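Local atomic coordinates of beta-fructofuranosidase (Arthrobacter, PDB entry 3WPU), a protein that belongs to the levansucrase/invertase family, whose members share a five-bladed beta-propeller fold. Residues V55-V60 / P452-D457; D154-H159 / A183-S188; G257-V262 / T319-L324. All blocks are in the same frame, centred on the assembly; numbering follows the deposited sequence.

Contact 1. Residues V55-V60 / P452-D457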
loop_
_atom_site.group_PDB
_atom_site.type_symbol
_atom_site.label_atom_id
_atom_site.label_comp_id
_atom_site.label_asym_id
_atom_site.label_seq_id
_atom_site.Cartn_x
_atom_site.Cartn_y
_atom_site.Cartn_z
ATOM N N VAL A 55 10.884 1.170 15.637
ATOM C CA VAL A 55 10.167 1.692 14.493
ATOM C C VAL A 55 11.011 1.636 13.215
ATOM O O VAL A 55 10.737 2.342 12.235
ATOM C CB VAL A 55 9.659 3.135 14.762
ATOM C CG1 VAL A 55 8.600 3.137 15.858
ATOM C CG2 VAL A 55 10.793 4.105 15.044
ATOM N N THR A 56 12.030 0.785 13.251
ATOM C CA THR A 56 12.884 0.518 12.101
ATOM C C THR A 56 12.709 -0.921 11.594
ATOM O O THR A 56 12.772 -1.888 12.364
ATOM C CB THR A 56 14.365 0.763 12.446
ATOM O OG1 THR A 56 14.558 2.131 12.821
ATOM C CG2 THR A 56 15.274 0.428 11.275
ATOM N N MET A 57 12.497 -1.066 10.290
ATOM C CA MET A 57 12.407 -2.385 9.662
ATOM C C MET A 57 13.702 -3.162 9.829
ATOM O O MET A 57 14.759 -2.589 9.626
ATOM C CB MET A 57 12.130 -2.226 8.167
ATOM C CG MET A 57 11.764 -3.510 7.452
ATOM S SD MET A 57 11.428 -3.200 5.699
ATOM C CE MET A 57 11.327 -4.904 5.100
ATOM N N PRO A 58 13.623 -4.457 10.173
ATOM C CA PRO A 58 14.813 -5.313 10.160
ATOM C C PRO A 58 15.564 -5.202 8.870
ATOM O O PRO A 58 14.966 -5.065 7.799
ATOM C CB PRO A 58 14.245 -6.716 10.376
ATOM C CG PRO A 58 12.952 -6.498 11.117
ATOM C CD PRO A 58 12.429 -5.159 10.683
ATOM N N THR A 59 16.899 -5.246 8.968
ATOM C CA THR A 59 17.757 -5.044 7.829
ATOM C C THR A 59 17.687 -6.227 6.869
ATOM O O THR A 59 17.844 -7.392 7.276
ATOM C CB THR A 59 19.193 -4.801 8.326
ATOM O OG1 THR A 59 19.256 -3.582 9.088
ATOM C CG2 THR A 59 20.186 -4.695 7.175
ATOM N N VAL A 60 17.414 -5.934 5.597
ATOM C CA VAL A 60 17.266 -6.954 4.564
ATOM C C VAL A 60 18.640 -7.322 4.024
ATOM O O VAL A 60 19.408 -6.438 3.691
ATOM C CB VAL A 60 16.391 -6.443 3.420
ATOM C CG1 VAL A 60 16.260 -7.458 2.310
ATOM C CG2 VAL A 60 14.991 -6.161 3.978
ATOM N N PRO A 452 11.708 -9.826 2.681
ATOM C CA PRO A 452 11.104 -10.719 3.650
ATOM C C PRO A 452 9.947 -9.989 4.327
ATOM O O PRO A 452 10.021 -8.788 4.584
ATOM C CB PRO A 452 12.226 -10.985 4.661
ATOM C CG PRO A 452 13.505 -10.614 3.942
ATOM C CD PRO A 452 13.086 -9.461 3.063
ATOM N N THR A 453 8.886 -10.708 4.605
ATOM C CA THR A 453 7.779 -10.143 5.333
ATOM C C THR A 453 8.202 -9.972 6.788
ATOM O O THR A 453 8.899 -10.834 7.338
ATOM C CB THR A 453 6.616 -11.084 5.175
ATOM O OG1 THR A 453 6.235 -11.067 3.797
ATOM C CG2 THR A 453 5.407 -10.684 6.054
ATOM N N VAL A 454 7.772 -8.875 7.398
ATOM C CA VAL A 454 8.170 -8.568 8.761
ATOM C C VAL A 454 6.917 -8.413 9.584
ATOM O O VAL A 454 5.836 -8.520 9.052
ATOM C CB VAL A 454 9.092 -7.325 8.864
ATOM C CG1 VAL A 454 10.402 -7.585 8.139
ATOM C CG2 VAL A 454 8.419 -6.058 8.346
ATOM N N LYS A 455 7.087 -8.233 10.888
ATOM C CA LYS A 455 5.938 -8.208 11.792
ATOM C C LYS A 455 5.994 -6.963 12.674
ATOM O O LYS A 455 6.946 -6.756 13.428
ATOM C CB LYS A 455 5.901 -9.487 12.653
ATOM C CG LYS A 455 4.701 -9.569 13.585
ATOM C CD LYS A 455 4.610 -10.955 14.211
ATOM C CE LYS A 455 3.510 -11.026 15.257
ATOM N NZ LYS A 455 3.938 -10.480 16.585
ATOM N N MET A 456 4.923 -6.175 12.629
ATOM C CA MET A 456 4.826 -4.956 13.381
ATOM C C MET A 456 3.673 -5.135 14.350
ATOM O O MET A 456 2.544 -5.370 13.928
ATOM C CB MET A 456 4.558 -3.788 12.424
ATOM C CG MET A 456 4.429 -2.443 13.107
ATOM S SD MET A 456 4.128 -1.112 11.929
ATOM C CE MET A 456 2.585 -1.641 11.177
ATOM N N ASP A 457 3.967 -5.040 15.644
ATOM C CA ASP A 457 2.916 -5.121 16.666
ATOM C C ASP A 457 2.257 -3.769 16.832
ATOM O O ASP A 457 2.917 -2.756 17.075
ATOM C CB ASP A 457 3.487 -5.647 17.958
ATOM C CG ASP A 457 3.951 -7.096 17.826
ATOM O OD1 ASP A 457 3.424 -7.814 16.936
ATOM O OD2 ASP A 457 4.826 -7.509 18.600
#

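Contact 2. Residues D154-H159 / A183-S188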
loop_
_atom_site.group_PDB
_atom_site.type_symbol
_atom_site.label_atom_id
_atom_site.label_comp_id
_atom_site.label_asym_id
_atom_site.label_seq_id
_atom_site.Cartn_x
_atom_site.Cartn_y
_atom_site.Cartn_z
ATOM N N ASP A 154 -9.023 11.072 -24.987
ATOM C CA ASP A 154 -7.847 11.412 -25.785
ATOM C C ASP A 154 -6.942 10.195 -25.962
ATOM O O ASP A 154 -6.187 9.802 -25.063
ATOM C CB ASP A 154 -7.099 12.579 -25.144
ATOM C CG ASP A 154 -5.924 13.072 -25.973
ATOM O OD1 ASP A 154 -5.549 12.430 -26.968
ATOM O OD2 ASP A 154 -5.373 14.124 -25.598
ATOM N N GLN A 155 -7.031 9.597 -27.142
ATOM C CA GLN A 155 -6.294 8.378 -27.459
ATOM C C GLN A 155 -4.894 8.596 -27.998
ATOM O O GLN A 155 -4.265 7.634 -28.414
ATOM C CB GLN A 155 -7.088 7.549 -28.456
ATOM C CG GLN A 155 -8.358 7.001 -27.873
ATOM C CD GLN A 155 -8.113 5.783 -26.990
ATOM O OE1 GLN A 155 -8.523 5.739 -25.818
ATOM N NE2 GLN A 155 -7.429 4.818 -27.533
ATOM N N SER A 156 -4.399 9.833 -27.993
ATOM C CA SER A 156 -3.052 10.143 -28.497
ATOM C C SER A 156 -1.906 9.902 -27.516
ATOM O O SER A 156 -0.792 10.334 -27.749
ATOM C CB SER A 156 -2.969 11.613 -28.954
ATOM O OG SER A 156 -3.150 12.501 -27.857
ATOM N N PHE A 157 -2.177 9.212 -26.415
ATOM C CA PHE A 157 -1.177 9.022 -25.392
ATOM C C PHE A 157 0.094 8.356 -25.923
ATOM O O PHE A 157 0.053 7.495 -26.825
ATOM C CB PHE A 157 -1.727 8.234 -24.201
ATOM C CG PHE A 157 -2.611 7.074 -24.568
ATOM C CD1 PHE A 157 -2.059 5.878 -25.019
ATOM C CD2 PHE A 157 -4.001 7.157 -24.432
ATOM C CE1 PHE A 157 -2.864 4.793 -25.325
ATOM C CE2 PHE A 157 -4.807 6.068 -24.749
ATOM C CZ PHE A 157 -4.233 4.893 -25.203
ATOM N N SER A 158 1.206 8.762 -25.357
ATOM C CA SER A 158 2.516 8.180 -25.695
ATOM C C SER A 158 2.828 6.948 -24.840
ATOM O O SER A 158 3.588 6.070 -25.250
ATOM C CB SER A 158 3.607 9.203 -25.504
ATOM O OG SER A 158 3.612 9.753 -24.195
ATOM N N HIS A 159 2.253 6.910 -23.642
ATOM C CA HIS A 159 2.465 5.819 -22.680
ATOM C C HIS A 159 1.131 5.562 -22.025
ATOM O O HIS A 159 0.310 6.468 -21.931
ATOM C CB HIS A 159 3.476 6.195 -21.604
ATOM C CG HIS A 159 4.817 6.577 -22.141
ATOM N ND1 HIS A 159 5.059 7.786 -22.763
ATOM C CD2 HIS A 159 5.994 5.910 -22.136
ATOM C CE1 HIS A 159 6.326 7.833 -23.140
ATOM N NE2 HIS A 159 6.915 6.714 -22.760
ATOM N N ALA A 183 -2.683 7.599 -18.388
ATOM C CA ALA A 183 -2.264 7.970 -19.747
ATOM C C ALA A 183 -1.300 9.150 -19.684
ATOM O O ALA A 183 -1.516 10.110 -18.952
ATOM C CB ALA A 183 -3.457 8.314 -20.623
ATOM N N PHE A 184 -0.210 9.054 -20.447
ATOM C CA PHE A 184 0.785 10.095 -20.530
ATOM C C PHE A 184 0.809 10.630 -21.949
ATOM O O PHE A 184 0.583 9.871 -22.903
ATOM C CB PHE A 184 2.190 9.577 -20.226
ATOM C CG PHE A 184 2.346 8.961 -18.852
ATOM C CD1 PHE A 184 2.982 9.654 -17.830
ATOM C CD2 PHE A 184 1.869 7.674 -18.587
ATOM C CE1 PHE A 184 3.139 9.075 -16.579
ATOM C CE2 PHE A 184 2.054 7.081 -17.341
ATOM C CZ PHE A 184 2.664 7.800 -16.336
ATOM N N TYR A 185 1.141 11.915 -22.068
ATOM C CA TYR A 185 1.138 12.611 -23.366
ATOM C C TYR A 185 2.440 13.368 -23.510
ATOM O O TYR A 185 2.531 14.545 -23.173
ATOM C CB TYR A 185 -0.083 13.519 -23.461
ATOM C CG TYR A 185 -1.369 12.765 -23.307
ATOM C CD1 TYR A 185 -2.097 12.326 -24.421
ATOM C CD2 TYR A 185 -1.866 12.455 -22.045
ATOM C CE1 TYR A 185 -3.282 11.614 -24.277
ATOM C CE2 TYR A 185 -3.048 11.747 -21.899
ATOM C CZ TYR A 185 -3.739 11.306 -23.015
ATOM O OH TYR A 185 -4.923 10.614 -22.868
ATOM N N ARG A 186 3.465 12.655 -23.981
ATOM C CA ARG A 186 4.835 13.160 -23.963
ATOM C C ARG A 186 5.411 13.279 -25.368
ATOM O O ARG A 186 5.106 12.467 -26.239
ATOM C CB ARG A 186 5.720 12.251 -23.109
ATOM C CG ARG A 186 5.537 12.490 -21.604
ATOM C CD ARG A 186 5.592 11.230 -20.764
ATOM N NE ARG A 186 6.924 10.842 -20.317
ATOM C CZ ARG A 186 7.325 10.714 -19.042
ATOM N NH1 ARG A 186 6.543 10.985 -18.008
ATOM N NH2 ARG A 186 8.556 10.326 -18.805
ATOM N N ASN A 187 6.221 14.316 -25.567
ATOM C CA ASN A 187 7.003 14.465 -26.786
ATOM C C ASN A 187 8.153 13.487 -26.755
ATOM O O ASN A 187 8.488 12.944 -25.704
ATOM C CB ASN A 187 7.557 15.889 -26.918
ATOM C CG ASN A 187 6.469 16.935 -27.054
ATOM O OD1 ASN A 187 6.336 17.825 -26.210
ATOM N ND2 ASN A 187 5.681 16.828 -28.097
ATOM N N SER A 188 8.783 13.294 -27.909
ATOM C CA SER A 188 9.881 12.338 -28.036
ATOM C C SER A 188 11.013 12.630 -27.054
ATOM O O SER A 188 11.695 11.714 -26.607
ATOM C CB SER A 188 10.418 12.319 -29.468
ATOM O OG SER A 188 10.908 11.033 -29.791
#

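Contact 3. Residues G257-V262 / T319-L324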
loop_
_atom_site.group_PDB
_atom_site.type_symbol
_atom_site.label_atom_id
_atom_site.label_comp_id
_atom_site.label_asym_id
_atom_site.label_seq_id
_atom_site.Cartn_x
_atom_site.Cartn_y
_atom_site.Cartn_z
ATOM N N GLY A 257 -22.474 -2.300 5.498
ATOM C CA GLY A 257 -23.237 -2.274 4.268
ATOM C C GLY A 257 -22.834 -1.201 3.272
ATOM O O GLY A 257 -23.344 -1.188 2.153
ATOM N N GLU A 258 -21.930 -0.304 3.667
ATOM C CA GLU A 258 -21.414 0.721 2.781
ATOM C C GLU A 258 -20.003 0.323 2.393
ATOM O O GLU A 258 -19.374 -0.424 3.114
ATOM C CB GLU A 258 -21.390 2.070 3.482
ATOM C CG GLU A 258 -22.788 2.561 3.823
ATOM C CD GLU A 258 -22.807 3.954 4.401
ATOM O OE1 GLU A 258 -21.819 4.360 5.051
ATOM O OE2 GLU A 258 -23.839 4.645 4.205
ATOM N N THR A 259 -19.565 0.770 1.225
ATOM C CA THR A 259 -18.167 0.551 0.801
ATOM C C THR A 259 -17.468 1.881 0.616
ATOM O O THR A 259 -17.959 2.770 -0.098
ATOM C CB THR A 259 -18.079 -0.285 -0.489
ATOM O OG1 THR A 259 -18.769 -1.528 -0.290
ATOM C CG2 THR A 259 -16.588 -0.582 -0.859
ATOM N N PHE A 260 -16.271 1.984 1.202
ATOM C CA PHE A 260 -15.448 3.178 1.089
ATOM C C PHE A 260 -14.157 2.837 0.393
ATOM O O PHE A 260 -13.850 1.674 0.190
ATOM C CB PHE A 260 -15.141 3.783 2.452
ATOM C CG PHE A 260 -16.355 4.349 3.126
ATOM C CD1 PHE A 260 -16.737 5.655 2.875
ATOM C CD2 PHE A 260 -17.093 3.575 3.991
ATOM C CE1 PHE A 260 -17.878 6.186 3.474
ATOM C CE2 PHE A 260 -18.232 4.104 4.595
ATOM C CZ PHE A 260 -18.603 5.398 4.335
ATOM N N MET A 261 -13.454 3.891 0.015
ATOM C CA MET A 261 -12.141 3.785 -0.629
ATOM C C MET A 261 -11.269 4.911 -0.121
ATOM O O MET A 261 -11.714 6.047 -0.024
ATOM C CB MET A 261 -12.325 3.913 -2.143
ATOM C CG MET A 261 -11.031 3.977 -2.991
ATOM S SD MET A 261 -11.375 4.603 -4.645
ATOM C CE MET A 261 -12.450 3.342 -5.325
ATOM N N VAL A 262 -9.997 4.606 0.136
ATOM C CA VAL A 262 -8.992 5.630 0.298
ATOM C C VAL A 262 -8.010 5.553 -0.853
ATOM O O VAL A 262 -7.898 4.533 -1.544
ATOM C CB VAL A 262 -8.254 5.597 1.672
ATOM C CG1 VAL A 262 -9.226 5.946 2.800
ATOM C CG2 VAL A 262 -7.617 4.263 1.947
ATOM N N THR A 319 -19.435 0.315 -9.177
ATOM C CA THR A 319 -19.100 0.983 -10.433
ATOM C C THR A 319 -19.353 2.497 -10.440
ATOM O O THR A 319 -19.026 3.166 -11.416
ATOM C CB THR A 319 -19.898 0.368 -11.586
ATOM O OG1 THR A 319 -21.302 0.465 -11.272
ATOM C CG2 THR A 319 -19.546 -1.052 -11.758
ATOM N N GLU A 320 -19.951 3.035 -9.370
ATOM C CA GLU A 320 -20.207 4.469 -9.236
ATOM C C GLU A 320 -19.783 4.895 -7.837
ATOM O O GLU A 320 -20.128 4.231 -6.884
ATOM C CB GLU A 320 -21.694 4.770 -9.419
ATOM C CG GLU A 320 -22.142 4.529 -10.851
ATOM C CD GLU A 320 -23.624 4.735 -11.061
ATOM O OE1 GLU A 320 -24.095 4.427 -12.175
ATOM O OE2 GLU A 320 -24.316 5.187 -10.123
ATOM N N TRP A 321 -19.043 5.998 -7.762
ATOM C CA TRP A 321 -18.433 6.497 -6.536
ATOM C C TRP A 321 -18.658 8.000 -6.440
ATOM O O TRP A 321 -18.804 8.689 -7.474
ATOM C CB TRP A 321 -16.912 6.187 -6.552
ATOM C CG TRP A 321 -16.639 4.719 -6.424
ATOM C CD1 TRP A 321 -16.745 3.779 -7.405
ATOM C CD2 TRP A 321 -16.261 4.011 -5.244
ATOM N NE1 TRP A 321 -16.481 2.546 -6.925
ATOM C CE2 TRP A 321 -16.169 2.645 -5.593
ATOM C CE3 TRP A 321 -16.007 4.391 -3.921
ATOM C CZ2 TRP A 321 -15.813 1.666 -4.688
ATOM C CZ3 TRP A 321 -15.663 3.390 -3.005
ATOM C CH2 TRP A 321 -15.550 2.053 -3.405
ATOM N N GLU A 322 -18.679 8.501 -5.210
ATOM C CA GLU A 322 -18.688 9.933 -4.941
ATOM C C GLU A 322 -17.474 10.241 -4.067
ATOM O O GLU A 322 -17.162 9.511 -3.118
ATOM C CB GLU A 322 -19.986 10.416 -4.258
ATOM C CG GLU A 322 -20.168 9.931 -2.863
ATOM C CD GLU A 322 -21.494 10.358 -2.247
ATOM O OE1 GLU A 322 -21.606 10.210 -1.026
ATOM O OE2 GLU A 322 -22.415 10.764 -2.989
ATOM N N PHE A 323 -16.796 11.318 -4.400
ATOM C CA PHE A 323 -15.747 11.838 -3.559
ATOM C C PHE A 323 -16.338 12.328 -2.250
ATOM O O PHE A 323 -17.480 12.838 -2.206
ATOM C CB PHE A 323 -15.050 13.028 -4.209
ATOM C CG PHE A 323 -14.034 12.668 -5.261
ATOM C CD1 PHE A 323 -13.005 11.820 -4.966
ATOM C CD2 PHE A 323 -14.100 13.233 -6.514
ATOM C CE1 PHE A 323 -12.042 11.515 -5.916
ATOM C CE2 PHE A 323 -13.154 12.941 -7.484
ATOM C CZ PHE A 323 -12.128 12.081 -7.181
ATOM N N LEU A 324 -15.570 12.152 -1.192
ATOM C CA LEU A 324 -15.805 12.785 0.095
ATOM C C LEU A 324 -14.577 13.630 0.437
ATOM O O LEU A 324 -13.529 13.515 -0.237
ATOM C CB LEU A 324 -16.076 11.728 1.167
ATOM C CG LEU A 324 -17.317 10.864 0.940
ATOM C CD1 LEU A 324 -17.449 9.764 1.977
ATOM C CD2 LEU A 324 -18.590 11.706 0.914
#

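Contact 1. Residues V55-V60 / P452-D457
Apolar contact alone joins the two segments: Val454, on strand 454-458, meets Met57 and Pro58, and Pro452 meets Val60. One methyl of Val454, CG1, does the touching. It lies against the CD and CG edge of the proline ring, with Val454 CG1 at 4.1 Å from Pro58 CD, and takes the methyl end of Met57 at 4.2 Å between Val454 CG1 and Met57 CE. Met57 gets there by being fully stretched: its CG lies anti to the backbone N (chi1 -169°) and the chain stays extended to CE, crossing the valine at about a right angle. Further on, both methyls of Val60 face the CD corner of Pro452 from one side, with Val60 CG1 at 3.8 Å and Val60 CG2 at 3.9 Å from Pro452 CD.

No hydrogen bond crosses between the segments; their backbone polar groups look elsewhere. Gln419 grips both Pro58 O and Val60 N through its amide, and Val55 and Met57 share backbone bonds with Gly394.

Charge lies on the far side. The CB of Lys455 points away from the loop, and Lys455 NZ meets the syn lone pair of Asp457 OD1 at 2.7 Å in a salt bridge; Asp470 is a second partner of the ammonium.

The loop 55-60, between helix 30-38 and strand 72-81, thus covers a four-stranded antiparallel sheet: Val454 pairs with Val431 of strand 430-434, and Pro58 touches Val469 of strand 467-469. Leu393, from strand 391-394 of a neighbouring sheet, packs on both Met57 and Val454.

Contact 2. Residues D154-H159 / A183-S188
Tyr185, next to Phe184 of strand 174-184, reaches to Asp154, its hydroxyl giving a hydrogen bond to the backbone carbonyl (Tyr185 OH to Asp154 O, 2.7 Å), in the carbonyl plane on a lone pair. Phe157 CB sits over one face of the tyrosine ring in a CH-pi contact, 4.0 Å from CB to the ring centroid, while Ser156 OG lies at the ring's edge. Alongside, Phe184 O accepts from Ser158 N at 2.8 Å, and Phe184 N gives a nearly straight bond to His159 O at 3.0 Å (N-H...O 174°). Ser158 OG, held between its backbone N and carbonyl carbon (chi1 55°), receives Arg186 N at 2.9 Å.

The loop is also shaped by its own bonds. Asp154 OD1 takes both Ser156 N and Ser156 OG, the latter at 2.6 Å, one on its anti and one on its syn side. Ser158 OG and His159 ND1 share a further hydrogen bond. Farther out, Lys194 makes a cation-pi contact with Tyr185.

Asp154 and Ser156 N form an Asx turn, and Ser158 with His159, both facing Phe184, make a classic beta bulge at the open end of the antiparallel hairpin 159-169/174-184.

Contact 3. Residues G257-V262 / T319-L324
Trp321 lays its six-membered ring under Met261, and this pair forms the tight half of the contact. Met261 CE stands 3.6 Å from the centroid of that ring, almost exactly on its normal (4° off), a CH-pi contact over the middle of the face; the sulfur, farther above the same face, adds a Met-aromatic component. The chain arrives so squarely because Met261 CG is anti to the backbone N and the chain bends only at the last torsion (chi3 -64°), which carries the methyl across the indole. Lower on the same side chain, Met261 CB presses on the rim of the ring, 3.5 Å from Trp321 CZ3. The far corner of the indole also meets the backbone: the C atom of Phe260 lies at its edge, 3.8 Å from Trp321 CZ3. The indole's polar end turns elsewhere, NE1 bonding to Leu318 O. Leu225 and Leu226 of strand 213-226 add to the packing around Trp321.

Elsewhere the fit is slighter. On the other face of the strands Phe260 and Leu324 meet through single atoms, Leu324 CD1 reaching the ring edge 3.9 Å from Phe260 CE1, and the two side chains cross at about a right angle. Thr259, partly exposed, brings one methyl to the indole, with CG2 at 3.8 Å from Trp321 CH2. Beyond it Glu258 is partly exposed too and pairs with Lys312.

Strand 305-313 runs between the two segments, so they share no hydrogen bond; their short strands run 9.0 Å apart and 56° askew. Trp321 packs on Ala313 of that middle strand on one face and Leu324 on its Leu310 on the other. Strands 321-331, 305-313, 260-266 and 245-250 run antiparallel each to the next, as in a blade of the family's five-bladed beta-propeller.

In the fold
All three contacts lie in the part of the chain that belongs to the levansucrase/invertase family, yet none touches another. Contact 1 ties residues almost 400 positions apart, and the chain between them includes both contact 2 and contact 3, which follow one another in sequence. Contact 1 lies across the centre of the chain from the other two, its centre about 39 Å from that of contact 2 and about 32 Å from that of contact 3. Contacts 2 and 3 are about 29 Å apart between centres, with nearest atoms about 15 Å apart. They belong to different sheets, whereas contact 1 packs a loop on a third. The disulfide Cys276-Cys332 joins the connection within contact 3 to the chain just after strand 321-331.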